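Local structure of SH3 domain-containing protein (Dictyostelium discoideum, 4NQI) at residues L21-N26 / L182-K187; P33-V38 / A189-Q194; F78-D83 / F213-N218; K123-D128 / A174-D179; D130-D135 / K167-L172. The protein drives membrane remodelling in osmoregulation, phagocytosis and cytokinesis, probably binds phosphatidylinositol lipids, and is represented here by its N-terminal I-BAR domain. All blocks are in the same frame, centred on the assembly; numbering follows the deposited sequence.

Interaction 1 of 5, residues L21-N26 / L182-K187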
# COMPACT_ATOMS: atom_id res chain seq x y z
N LEU B 21 -6.66 -25.84 33.13
CA LEU B 21 -6.54 -26.92 32.15
C LEU B 21 -6.93 -26.45 30.75
O LEU B 21 -6.29 -26.83 29.77
CB LEU B 21 -7.42 -28.10 32.56
N LYS B 22 -7.99 -25.64 30.66
CA LYS B 22 -8.46 -25.14 29.37
C LYS B 22 -7.47 -24.16 28.75
O LYS B 22 -7.25 -24.17 27.54
CB LYS B 22 -9.83 -24.48 29.51
CG LYS B 22 -10.45 -24.09 28.17
N THR B 23 -6.88 -23.30 29.58
CA THR B 23 -5.88 -22.34 29.12
C THR B 23 -4.60 -23.05 28.69
O THR B 23 -3.95 -22.66 27.71
CB THR B 23 -5.55 -21.30 30.21
OG1 THR B 23 -6.76 -20.77 30.76
CG2 THR B 23 -4.72 -20.16 29.63
N ILE B 24 -4.24 -24.10 29.42
CA ILE B 24 -3.08 -24.92 29.09
C ILE B 24 -3.29 -25.63 27.75
O ILE B 24 -2.39 -25.63 26.90
CB ILE B 24 -2.78 -25.96 30.20
CG1 ILE B 24 -2.18 -25.26 31.43
CG2 ILE B 24 -1.82 -27.03 29.70
CD1 ILE B 24 -2.07 -26.16 32.65
N ASN B 25 -4.47 -26.21 27.55
CA ASN B 25 -4.80 -26.86 26.28
C ASN B 25 -4.73 -25.88 25.11
O ASN B 25 -4.22 -26.22 24.04
CB ASN B 25 -6.18 -27.53 26.35
CG ASN B 25 -6.47 -28.39 25.13
OD1 ASN B 25 -5.89 -29.46 24.96
ND2 ASN B 25 -7.37 -27.91 24.27
N ASN B 26 -5.23 -24.67 25.32
CA ASN B 26 -5.23 -23.64 24.28
C ASN B 26 -3.83 -23.27 23.81
O ASN B 26 -3.58 -23.15 22.61
CB ASN B 26 -5.97 -22.39 24.77
CG ASN B 26 -6.37 -21.47 23.63
OD1 ASN B 26 -6.82 -21.93 22.58
ND2 ASN B 26 -6.21 -20.17 23.83
N LEU B 182 -1.86 -15.31 32.65
CA LEU B 182 -0.91 -14.24 32.37
C LEU B 182 0.12 -14.67 31.32
O LEU B 182 0.67 -13.83 30.61
CB LEU B 182 -0.21 -13.78 33.65
CG LEU B 182 -1.11 -13.08 34.67
CD1 LEU B 182 -0.30 -12.40 35.77
CD2 LEU B 182 -2.04 -12.09 33.99
N MSE B 183 0.38 -15.97 31.21
CA MSE B 183 1.23 -16.49 30.15
C MSE B 183 0.58 -16.26 28.79
O MSE B 183 1.26 -16.01 27.79
CB MSE B 183 1.51 -17.98 30.35
CG MSE B 183 2.68 -18.29 31.27
SE MSE B 183 2.95 -20.21 31.51
CE MSE B 183 2.90 -20.73 29.63
N GLU B 184 -0.75 -16.35 28.75
CA GLU B 184 -1.50 -16.19 27.51
C GLU B 184 -1.60 -14.73 27.10
O GLU B 184 -1.47 -14.40 25.92
CB GLU B 184 -2.90 -16.79 27.67
CG GLU B 184 -3.68 -16.94 26.36
CD GLU B 184 -5.00 -17.65 26.56
OE1 GLU B 184 -5.88 -17.10 27.26
OE2 GLU B 184 -5.17 -18.77 26.02
N ARG B 185 -1.82 -13.85 28.08
CA ARG B 185 -1.90 -12.41 27.81
C ARG B 185 -0.56 -11.86 27.36
O ARG B 185 -0.50 -10.95 26.53
CB ARG B 185 -2.39 -11.65 29.05
CG ARG B 185 -3.80 -12.01 29.52
CD ARG B 185 -4.27 -11.09 30.65
NE ARG B 185 -4.36 -9.70 30.22
CZ ARG B 185 -5.42 -9.17 29.62
NH1 ARG B 185 -6.49 -9.91 29.38
NH2 ARG B 185 -5.42 -7.89 29.27
N ARG B 186 0.53 -12.40 27.91
CA ARG B 186 1.87 -11.97 27.53
C ARG B 186 2.24 -12.46 26.13
O ARG B 186 3.00 -11.80 25.42
CB ARG B 186 2.90 -12.43 28.56
CG ARG B 186 2.83 -11.67 29.88
N LYS B 187 1.71 -13.62 25.75
CA LYS B 187 1.89 -14.12 24.39
C LYS B 187 1.17 -13.23 23.37
O LYS B 187 1.73 -12.87 22.33
CB LYS B 187 1.39 -15.56 24.24
CG LYS B 187 1.49 -16.09 22.81
CD LYS B 187 0.91 -17.49 22.65
CE LYS B 187 1.07 -17.98 21.21
NZ LYS B 187 2.50 -17.98 20.78

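Interaction 2 of 5, residues P33-V38 / A189-Q194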
# COMPACT_ATOMS: atom_id res chain seq x y z
N PRO B 33 -0.70 -23.85 15.99
CA PRO B 33 -1.00 -23.89 14.55
C PRO B 33 -1.68 -22.63 14.02
O PRO B 33 -1.37 -22.20 12.91
CB PRO B 33 -1.95 -25.09 14.42
CG PRO B 33 -2.53 -25.26 15.77
CD PRO B 33 -1.45 -24.88 16.73
N LEU B 34 -2.59 -22.05 14.80
CA LEU B 34 -3.33 -20.86 14.38
C LEU B 34 -2.44 -19.64 14.16
O LEU B 34 -2.56 -18.94 13.14
CB LEU B 34 -4.45 -20.53 15.37
CG LEU B 34 -5.68 -21.43 15.34
CD1 LEU B 34 -6.76 -20.96 16.32
CD2 LEU B 34 -6.25 -21.52 13.93
N PHE B 35 -1.53 -19.38 15.10
CA PHE B 35 -0.60 -18.27 14.97
C PHE B 35 0.41 -18.50 13.84
O PHE B 35 0.91 -17.55 13.24
CB PHE B 35 0.12 -18.00 16.30
CG PHE B 35 -0.66 -17.15 17.25
CD1 PHE B 35 -0.67 -15.77 17.11
CD2 PHE B 35 -1.39 -17.72 18.28
CE1 PHE B 35 -1.39 -14.97 17.98
CE2 PHE B 35 -2.12 -16.92 19.16
CZ PHE B 35 -2.11 -15.55 19.01
N THR B 36 0.69 -19.77 13.55
CA THR B 36 1.63 -20.12 12.49
C THR B 36 1.00 -19.88 11.11
O THR B 36 1.70 -19.60 10.14
CB THR B 36 2.12 -21.58 12.62
OG1 THR B 36 2.54 -21.82 13.97
CG2 THR B 36 3.29 -21.85 11.69
N GLU B 37 -0.33 -19.99 11.03
CA GLU B 37 -1.05 -19.66 9.81
C GLU B 37 -0.94 -18.17 9.51
O GLU B 37 -0.79 -17.77 8.35
CB GLU B 37 -2.52 -20.07 9.91
CG GLU B 37 -2.75 -21.57 9.89
CD GLU B 37 -2.27 -22.22 8.60
OE1 GLU B 37 -2.75 -21.82 7.52
OE2 GLU B 37 -1.42 -23.13 8.68
N VAL B 38 -1.03 -17.35 10.56
CA VAL B 38 -0.87 -15.90 10.44
C VAL B 38 0.51 -15.55 9.89
O VAL B 38 0.65 -14.64 9.06
CB VAL B 38 -1.10 -15.20 11.80
CG1 VAL B 38 -0.81 -13.71 11.69
CG2 VAL B 38 -2.52 -15.43 12.30
N ALA B 189 0.08 -10.07 23.79
CA ALA B 189 0.62 -8.71 23.80
C ALA B 189 1.89 -8.60 22.96
O ALA B 189 2.09 -7.61 22.25
CB ALA B 189 0.88 -8.25 25.23
N THR B 190 2.75 -9.61 23.05
CA THR B 190 3.97 -9.67 22.25
C THR B 190 3.63 -9.77 20.76
O THR B 190 4.30 -9.17 19.92
CB THR B 190 4.85 -10.86 22.66
OG1 THR B 190 5.36 -10.66 23.98
CG2 THR B 190 6.02 -11.03 21.71
N PHE B 191 2.58 -10.53 20.45
CA PHE B 191 2.10 -10.68 19.08
C PHE B 191 1.70 -9.33 18.50
O PHE B 191 2.13 -8.96 17.41
CB PHE B 191 0.91 -11.65 19.03
CG PHE B 191 0.25 -11.73 17.68
CD1 PHE B 191 0.77 -12.53 16.68
CD2 PHE B 191 -0.92 -11.03 17.43
CE1 PHE B 191 0.16 -12.61 15.44
CE2 PHE B 191 -1.54 -11.11 16.19
CZ PHE B 191 -1.00 -11.90 15.20
N LEU B 192 0.87 -8.59 19.24
CA LEU B 192 0.42 -7.27 18.81
C LEU B 192 1.57 -6.27 18.78
O LEU B 192 1.68 -5.47 17.84
CB LEU B 192 -0.70 -6.77 19.72
CG LEU B 192 -2.05 -7.49 19.61
CD1 LEU B 192 -3.05 -6.96 20.65
CD2 LEU B 192 -2.62 -7.35 18.21
N SER B 193 2.43 -6.32 19.79
CA SER B 193 3.57 -5.42 19.89
C SER B 193 4.51 -5.55 18.69
O SER B 193 5.08 -4.56 18.22
CB SER B 193 4.35 -5.69 21.18
OG SER B 193 5.41 -4.77 21.35
N GLN B 194 4.65 -6.77 18.19
CA GLN B 194 5.48 -7.02 17.01
C GLN B 194 4.76 -6.60 15.73
O GLN B 194 5.37 -6.00 14.85
CB GLN B 194 5.90 -8.49 16.95
CG GLN B 194 6.93 -8.88 18.01
CD GLN B 194 7.12 -10.38 18.14
OE1 GLN B 194 6.36 -11.17 17.59
NE2 GLN B 194 8.14 -10.78 18.90

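Interaction 3 of 5, residues F78-D83 / F213-N218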
# COMPACT_ATOMS: atom_id res chain seq x y z
N PHE B 78 6.66 14.93 -15.96
CA PHE B 78 6.87 13.49 -16.10
C PHE B 78 7.99 13.01 -15.19
O PHE B 78 7.85 12.00 -14.49
CB PHE B 78 7.22 13.16 -17.56
CG PHE B 78 6.10 13.44 -18.53
CD1 PHE B 78 4.77 13.35 -18.13
CD2 PHE B 78 6.38 13.77 -19.85
CE1 PHE B 78 3.74 13.60 -19.03
CE2 PHE B 78 5.35 14.02 -20.75
CZ PHE B 78 4.04 13.93 -20.34
N LYS B 79 9.11 13.73 -15.19
CA LYS B 79 10.26 13.39 -14.36
C LYS B 79 9.90 13.43 -12.88
O LYS B 79 10.30 12.56 -12.10
CB LYS B 79 11.41 14.36 -14.62
CG LYS B 79 12.63 14.15 -13.74
CD LYS B 79 13.18 12.74 -13.90
CE LYS B 79 14.51 12.56 -13.17
NZ LYS B 79 15.15 11.26 -13.52
N LYS B 80 9.12 14.44 -12.50
CA LYS B 80 8.72 14.64 -11.12
C LYS B 80 7.78 13.53 -10.66
O LYS B 80 7.85 13.07 -9.52
CB LYS B 80 8.07 16.01 -10.97
CG LYS B 80 7.93 16.48 -9.54
CD LYS B 80 7.45 17.92 -9.48
CE LYS B 80 7.05 18.28 -8.06
NZ LYS B 80 6.14 17.24 -7.51
N LEU B 81 6.90 13.10 -11.57
CA LEU B 81 5.99 11.99 -11.29
C LEU B 81 6.77 10.69 -11.12
O LEU B 81 6.50 9.90 -10.22
CB LEU B 81 4.95 11.86 -12.41
CG LEU B 81 3.98 10.67 -12.32
CD1 LEU B 81 3.19 10.72 -11.03
CD2 LEU B 81 3.03 10.65 -13.52
N ALA B 82 7.75 10.49 -12.00
CA ALA B 82 8.61 9.30 -11.95
C ALA B 82 9.37 9.20 -10.63
O ALA B 82 9.42 8.14 -10.01
CB ALA B 82 9.57 9.29 -13.13
N ASP B 83 9.98 10.31 -10.22
CA ASP B 83 10.75 10.35 -8.98
C ASP B 83 9.88 10.05 -7.75
O ASP B 83 10.32 9.39 -6.82
CB ASP B 83 11.43 11.71 -8.80
CG ASP B 83 12.60 11.91 -9.75
OD1 ASP B 83 13.03 10.92 -10.38
OD2 ASP B 83 13.09 13.06 -9.85
N PHE B 213 2.05 12.83 -3.57
CA PHE B 213 1.08 12.83 -4.67
C PHE B 213 0.25 14.11 -4.77
O PHE B 213 -0.25 14.45 -5.84
CB PHE B 213 0.17 11.59 -4.59
CG PHE B 213 0.81 10.33 -5.13
CD1 PHE B 213 2.06 10.38 -5.72
CD2 PHE B 213 0.15 9.12 -5.05
CE1 PHE B 213 2.65 9.23 -6.22
CE2 PHE B 213 0.73 7.96 -5.55
CZ PHE B 213 1.98 8.02 -6.13
N SER B 214 0.13 14.84 -3.66
CA SER B 214 -0.55 16.13 -3.67
C SER B 214 0.26 17.17 -4.45
O SER B 214 -0.31 18.00 -5.17
CB SER B 214 -0.82 16.62 -2.25
OG SER B 214 -1.76 15.80 -1.59
N THR B 215 1.58 17.13 -4.28
CA THR B 215 2.47 18.03 -5.01
C THR B 215 2.41 17.77 -6.52
O THR B 215 2.40 18.71 -7.32
CB THR B 215 3.92 17.92 -4.51
OG1 THR B 215 3.95 18.08 -3.08
CG2 THR B 215 4.79 18.98 -5.14
N ASN B 216 2.36 16.49 -6.91
CA ASN B 216 2.23 16.12 -8.32
C ASN B 216 0.90 16.59 -8.89
O ASN B 216 0.85 17.15 -9.99
CB ASN B 216 2.37 14.61 -8.50
CG ASN B 216 3.71 14.08 -8.02
OD1 ASN B 216 3.79 13.39 -7.00
ND2 ASN B 216 4.77 14.39 -8.76
N LEU B 217 -0.18 16.35 -8.15
CA LEU B 217 -1.51 16.81 -8.54
C LEU B 217 -1.54 18.31 -8.78
O LEU B 217 -2.11 18.78 -9.77
CB LEU B 217 -2.55 16.42 -7.49
CG LEU B 217 -2.97 14.95 -7.42
CD1 LEU B 217 -3.97 14.72 -6.30
CD2 LEU B 217 -3.55 14.50 -8.75
N ASN B 218 -0.93 19.07 -7.87
CA ASN B 218 -0.83 20.51 -8.02
C ASN B 218 -0.06 20.90 -9.27
O ASN B 218 -0.47 21.79 -10.02
CB ASN B 218 -0.19 21.14 -6.78
CG ASN B 218 -0.10 22.65 -6.86
OD1 ASN B 218 -1.12 23.35 -6.75
ND2 ASN B 218 1.11 23.17 -7.05

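Interaction 4 of 5, residues K123-D128 / A174-D179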
# COMPACT_ATOMS: atom_id res chain seq x y z
N LYS B 123 4.21 -29.66 33.09
CA LYS B 123 4.97 -30.65 33.85
C LYS B 123 4.93 -30.32 35.34
O LYS B 123 4.50 -31.14 36.15
CB LYS B 123 6.42 -30.70 33.36
N ASN B 124 5.37 -29.12 35.68
CA ASN B 124 5.34 -28.62 37.05
C ASN B 124 3.93 -28.57 37.64
O ASN B 124 3.76 -28.60 38.86
CB ASN B 124 5.99 -27.24 37.13
CG ASN B 124 7.51 -27.31 37.08
OD1 ASN B 124 8.09 -28.35 36.78
ND2 ASN B 124 8.16 -26.19 37.39
N TYR B 125 2.92 -28.47 36.77
CA TYR B 125 1.54 -28.46 37.22
C TYR B 125 1.11 -29.85 37.69
O TYR B 125 0.49 -29.99 38.75
CB TYR B 125 0.59 -27.96 36.13
CG TYR B 125 -0.80 -27.68 36.64
CD1 TYR B 125 -1.03 -26.62 37.51
CD2 TYR B 125 -1.88 -28.47 36.27
CE1 TYR B 125 -2.30 -26.36 37.99
CE2 TYR B 125 -3.15 -28.21 36.75
CZ TYR B 125 -3.35 -27.16 37.61
OH TYR B 125 -4.61 -26.88 38.10
N LYS B 126 1.43 -30.87 36.90
CA LYS B 126 1.15 -32.25 37.28
C LYS B 126 1.90 -32.62 38.55
O LYS B 126 1.36 -33.28 39.44
CB LYS B 126 1.54 -33.22 36.16
CG LYS B 126 0.98 -32.88 34.78
N LYS B 127 3.16 -32.18 38.63
CA LYS B 127 4.04 -32.54 39.74
C LYS B 127 3.59 -31.92 41.06
O LYS B 127 3.44 -32.63 42.06
CB LYS B 127 5.48 -32.12 39.42
CG LYS B 127 6.54 -32.75 40.31
CD LYS B 127 7.93 -32.22 39.98
CE LYS B 127 8.00 -30.71 40.14
NZ LYS B 127 7.60 -30.28 41.51
N ASP B 128 3.38 -30.60 41.07
CA ASP B 128 2.95 -29.89 42.27
C ASP B 128 1.59 -30.37 42.78
O ASP B 128 1.36 -30.44 43.98
CB ASP B 128 2.91 -28.38 42.02
CG ASP B 128 4.29 -27.76 41.95
OD1 ASP B 128 5.26 -28.39 42.41
OD2 ASP B 128 4.40 -26.62 41.44
N ALA B 174 -5.08 -21.68 42.51
CA ALA B 174 -5.36 -20.30 42.14
C ALA B 174 -4.11 -19.58 41.64
O ALA B 174 -4.19 -18.76 40.71
CB ALA B 174 -5.96 -19.55 43.32
N ASN B 175 -2.97 -19.86 42.25
CA ASN B 175 -1.69 -19.31 41.79
C ASN B 175 -1.35 -19.80 40.38
O ASN B 175 -0.87 -19.03 39.55
CB ASN B 175 -0.56 -19.68 42.76
CG ASN B 175 -0.53 -18.80 44.00
OD1 ASN B 175 -0.97 -17.64 43.96
ND2 ASN B 175 -0.01 -19.33 45.09
N LYS B 176 -1.59 -21.08 40.14
CA LYS B 176 -1.32 -21.69 38.84
C LYS B 176 -2.29 -21.19 37.77
O LYS B 176 -1.97 -21.20 36.58
CB LYS B 176 -1.40 -23.21 38.92
CG LYS B 176 -0.28 -23.86 39.73
CD LYS B 176 1.08 -23.40 39.24
CE LYS B 176 2.20 -24.24 39.83
NZ LYS B 176 1.98 -25.68 39.54
N LEU B 177 -3.48 -20.75 38.19
CA LEU B 177 -4.44 -20.17 37.26
C LEU B 177 -3.98 -18.80 36.78
O LEU B 177 -4.00 -18.51 35.59
CB LEU B 177 -5.83 -20.06 37.90
CG LEU B 177 -6.87 -19.35 37.02
CD1 LEU B 177 -7.07 -20.10 35.71
CD2 LEU B 177 -8.19 -19.20 37.76
N ARG B 178 -3.56 -17.96 37.73
CA ARG B 178 -2.98 -16.66 37.43
C ARG B 178 -1.80 -16.83 36.49
O ARG B 178 -1.71 -16.16 35.46
CB ARG B 178 -2.47 -15.98 38.70
CG ARG B 178 -3.54 -15.29 39.53
CD ARG B 178 -2.89 -14.39 40.58
NE ARG B 178 -3.86 -13.50 41.21
CZ ARG B 178 -4.62 -13.83 42.24
NH1 ARG B 178 -4.54 -15.05 42.76
NH2 ARG B 178 -5.47 -12.96 42.76
N ASP B 179 -0.89 -17.73 36.86
CA ASP B 179 0.35 -17.95 36.12
C ASP B 179 0.12 -18.24 34.64
O ASP B 179 0.81 -17.71 33.78
CB ASP B 179 1.17 -19.07 36.77
CG ASP B 179 1.77 -18.67 38.10
OD1 ASP B 179 1.80 -17.46 38.40
OD2 ASP B 179 2.22 -19.56 38.85

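Interaction 5 of 5, residues D130-D135 / K167-L172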
# COMPACT_ATOMS: atom_id res chain seq x y z
N ASP B 130 0.35 -33.39 42.16
CA ASP B 130 0.56 -34.76 42.63
C ASP B 130 1.30 -34.79 43.96
O ASP B 130 0.97 -35.60 44.83
CB ASP B 130 1.31 -35.60 41.59
CG ASP B 130 0.43 -36.06 40.45
OD1 ASP B 130 -0.81 -36.03 40.60
OD2 ASP B 130 0.98 -36.45 39.40
N GLN B 131 2.30 -33.93 44.10
CA GLN B 131 3.00 -33.82 45.38
C GLN B 131 2.01 -33.45 46.47
O GLN B 131 2.06 -34.01 47.56
CB GLN B 131 4.13 -32.78 45.30
N MSE B 132 1.10 -32.53 46.17
CA MSE B 132 0.09 -32.09 47.13
C MSE B 132 -0.87 -33.22 47.49
O MSE B 132 -1.30 -33.34 48.64
CB MSE B 132 -0.69 -30.91 46.58
CG MSE B 132 -1.00 -29.87 47.62
SE MSE B 132 0.65 -29.18 48.38
CE MSE B 132 -0.08 -27.65 49.30
N ARG B 133 -1.21 -34.03 46.50
CA ARG B 133 -2.01 -35.24 46.71
C ARG B 133 -1.37 -36.13 47.77
O ARG B 133 -2.06 -36.65 48.65
CB ARG B 133 -2.13 -36.02 45.39
N GLN B 134 -0.05 -36.26 47.69
CA GLN B 134 0.69 -37.17 48.56
C GLN B 134 0.58 -36.84 50.05
O GLN B 134 -0.12 -37.54 50.78
N ASP B 135 1.24 -35.78 50.49
CA ASP B 135 1.24 -35.43 51.91
C ASP B 135 -0.12 -34.97 52.45
O ASP B 135 -0.21 -34.49 53.58
N LYS B 167 -6.06 -25.85 52.39
CA LYS B 167 -6.05 -24.41 52.15
C LYS B 167 -4.73 -24.00 51.47
O LYS B 167 -4.61 -22.91 50.92
CB LYS B 167 -6.21 -23.68 53.48
CG LYS B 167 -6.26 -22.16 53.42
N GLU B 168 -3.76 -24.91 51.52
CA GLU B 168 -2.45 -24.70 50.92
C GLU B 168 -2.47 -25.20 49.47
O GLU B 168 -1.85 -24.60 48.58
CB GLU B 168 -1.40 -25.45 51.74
CG GLU B 168 0.04 -25.02 51.55
CD GLU B 168 1.01 -25.99 52.21
OE1 GLU B 168 0.76 -26.38 53.37
OE2 GLU B 168 2.01 -26.38 51.57
N SER B 169 -3.18 -26.30 49.24
CA SER B 169 -3.39 -26.85 47.90
C SER B 169 -4.30 -25.95 47.08
O SER B 169 -4.11 -25.80 45.87
CB SER B 169 -4.02 -28.24 48.01
OG SER B 169 -4.57 -28.65 46.77
N GLU B 170 -5.30 -25.38 47.74
CA GLU B 170 -6.26 -24.51 47.09
C GLU B 170 -5.58 -23.24 46.61
O GLU B 170 -5.96 -22.66 45.59
CB GLU B 170 -7.38 -24.16 48.06
CG GLU B 170 -8.78 -24.23 47.47
CD GLU B 170 -9.25 -25.65 47.23
OE1 GLU B 170 -8.45 -26.60 47.43
OE2 GLU B 170 -10.42 -25.83 46.85
N GLN B 171 -4.56 -22.81 47.35
CA GLN B 171 -3.83 -21.60 47.00
C GLN B 171 -2.85 -21.86 45.87
O GLN B 171 -2.40 -20.93 45.20
CB GLN B 171 -3.11 -21.03 48.22
CG GLN B 171 -3.64 -19.68 48.65
CD GLN B 171 -4.01 -18.82 47.46
OE1 GLN B 171 -3.15 -18.31 46.74
NE2 GLN B 171 -5.31 -18.65 47.24
N LEU B 172 -2.51 -23.13 45.68
CA LEU B 172 -1.66 -23.53 44.56
C LEU B 172 -2.46 -23.51 43.26
O LEU B 172 -1.96 -23.03 42.24
CB LEU B 172 -1.09 -24.93 44.79
CG LEU B 172 -0.33 -25.55 43.61
CD1 LEU B 172 0.90 -24.73 43.27
CD2 LEU B 172 0.05 -27.00 43.90

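Interaction 1 of 5, residues L21-N26 / L182-K187
Asn26 and Glu184 supply the one polar link here, a hydrogen bond from Asn26 ND2 to Glu184 OE2 at 2.8 Å. It is nearly straight, with an N-H...O angle of 163°. The acceptor lies in the plane of the Asn26 amide, while the amide nitrogen approaches OE2 on its syn side, 33° out of the carboxylate plane, and the two flat groups stand almost perpendicular. Glu184 gets there because CG is anti to its backbone N (chi1 -168°) and the chain runs on extended, spanning the gap from helix 152-224. These two helices run in the same direction, as the first and third long helices of the I-BAR fold do, and the backbones stay 7.7 Å apart at CA of Thr23 and CA of Glu184, so a long side chain has to bridge them. The antiparallel partner subunit lies beside them: Asn26 ND2 also bonds to Asn70 OD1 of the second subunit, and Arg185 forms a salt bridge to Asp73 of that subunit. The remaining touch is van der Waals: Thr23 CG2 rests against the Glu184 carboxylate, 3.9 Å from OE2, whereas the Thr23 hydroxyl OG1 is hydrogen-bonded to Ile19 O in its own helix. With an alanine at Glu184, Asn26 ND2 would probably lose its acceptor in this subunit, and a gap would open beside the Thr23 methyl. Leu27 packs against the Glu184 side chain as well.

Interaction 2 of 5, residues P33-V38 / A189-Q194
The rings of Phe35 and Phe191 meet as a T-shaped pair, the edge of Phe35 directed at the face of Phe191. Their planes stand at 73° and their centroids are 4.9 Å apart. The touching edge of Phe35 is the CD1-CE1 side: CE1 reaches Phe191 CD1 at 3.5 Å and sits above the ring off its middle, toward the rim, rather than over the centre. Phe191 presents this face because its ring swings out opposite the main-chain nitrogen (chi1 173°), which carries it across toward helix 15-64. Phe35 takes a different first torsion, CG anti to its carbonyl carbon, and comes in edge first. Val38, one turn along the same helix, meets the rim of the Phe191 ring at CZ: its CG1 lies in the ring plane, 4.0 Å from Phe191 CZ. Phe191 is thus met over a face by one residue and at the edge by another, which should restrict how far the ring can turn. Further aromatic neighbours extend the cluster: Phe103 of helix 72-140 meets the Phe191 ring steeply, and so does Phe78 of the second subunit. Lys187 makes a cation-pi contact with Phe35. All three touching residues are buried, near the middle of the chain, just past a kink in helix 15-64 at Pro33. Such interlocked aromatic rings, shared by three helices of one subunit and a residue of the other, belong to the hydrophobic core of the elongated helical bundle that makes the I-BAR dimer.

Interaction 3 of 5, residues F78-D83 / F213-N218
Thr215 is the first residue along 213-218 to touch 78-83, through its methyl: CG2 lies 3.2 Å from Lys80 NZ and 3.8 Å from Lys80 CE. Its hydroxyl is engaged with Ser211 O a turn earlier, which leaves the methyl facing the lysine. The Lys80 chain comes across Thr215 at about a right angle. It leaves its helix with the first torsion near trans (chi1 -165°), runs extended through CE, and bends only at the last torsion, which swings NZ over helix 152-224. Next comes Asn216, the buried member of the pair and the closest to the opposing backbone, its CA 6.3 Å from CA of Leu81. Its side chain lies between the Lys80 chain and the main chain at Leu81, and it also packs on Ala84. The two helices are antiparallel here, at 167° with axes 10.2 Å apart, the second and third long helices of the I-BAR bundle. Leu81 itself turns to Leu63 of helix 15-64 and to His220, so the apolar packing lies to one side of the lysine. Were Lys80 an alanine, the Thr215 methyl and the Asn216 side chain would probably both lose the chain that lies against them. The contact is therefore mixed in chemistry: the ammonium end of Lys80, not only its stem, does the touching, so a charge sits against a methyl and an amide at a partly exposed border.

Interaction 4 of 5, residues K123-D128 / A174-D179
Lys176 reaches from helix 152-224 to Asp128 and forms a salt bridge, NZ to OD2 at 3.2 Å. The ammonium meets OD2 on its anti side, 17° out of the carboxylate plane, and the two side chains cross at about a right angle. The other carboxylate oxygen is taken too: Lys127, next door in the same helix, gives a hydrogen bond from NZ to Asp128 OD1 at 3.1 Å, arriving from above the plane, 39° out of it. Both oxygens of Asp128 are therefore gripped by lysines, and the three residues make a small salt-bridge network that would probably help keep the aspartate ionised. Asn124 O, already the acceptor for the backbone N of Asp128, lies 3.5 Å from Lys176 NZ. Antiparallel at 175°, with axes 11.8 Å apart, these segments belong to the two helices that run back on each other in the outer arm of the I-BAR fold, within a predicted coiled coil. The stem of the lysine is used as well. CG anti to the carbonyl carbon and bends at chi2 and chi4 fold it along Tyr125, whose ring offers its edge: Tyr125 CE1 is 3.4 Å from Lys176 CB, and Lys176 CG lies in the ring plane, so the contact is with aliphatic carbons and the ammonium points elsewhere. Tyr125 also packs on Ile17 and Thr20 of helix 15-64, and Phe121 touches Lys176. Nearby, Arg178 forms a salt bridge to Glu235 of the second subunit.

Interaction 5 of 5, residues D130-D135 / K167-L172
Met132 and Ser169 bring the two helices to a CA-CA distance of 6.3 Å, with the backbones running in opposite senses. Nearly all of the contact is made by Met132, a selenomethionine in this crystal, whose chain is bent at chi2 (60°) and extended through the last torsion. Its terminal methyl ends up against the opposite backbone: CE is 3.4 Å from Ser169 N and 3.3 Å from Glu168 OE2. Glu168 crosses the Met132 chain at about a right angle, its CB, CG and CD all touching the methyl. This is the outer part of the antiparallel helical arm of the I-BAR domain, inside the predicted coiled coil, where the second and third long helices pair toward the end at which a partly unmodelled linker connects them. Nearer the Met132 backbone, CG presses on Ser169 CB at 3.5 Å, tighter than carbons usually pack, and the first torsion of Met132 (-141°) lies away from a staggered position, in keeping with some strain. The Ser169 hydroxyl stands anti to its backbone N, with OG 3.9 Å from Met132 CG. The contact lies at the surface, and Met132 and Glu168 also touch a neighbouring molecule in the crystal, so their placement may owe something to the lattice. On another side of helix 152-224, Glu170 packs on Gln241 of the second subunit.

Overall arrangement
Interactions 1 and 2 join helix 15-64 to helix 152-224, and interactions 3, 4 and 5 join helix 72-140 to helix 152-224, so helix 152-224 takes part in all five. Interactions 1, 2 and 4 form a chain with 5: 1 touches both 2 and 4, and 4 touches 5. Interaction 3 stands apart, on the far side of the chain's centre, about 51 Å from interaction 1 between centres. The chemistry does not simply follow depth: aromatic rings in buried interaction 2, an amide-carboxylate bond in buried interaction 1, charged lysines in partly buried 3 and 4, and methionine packing at the surface in 5.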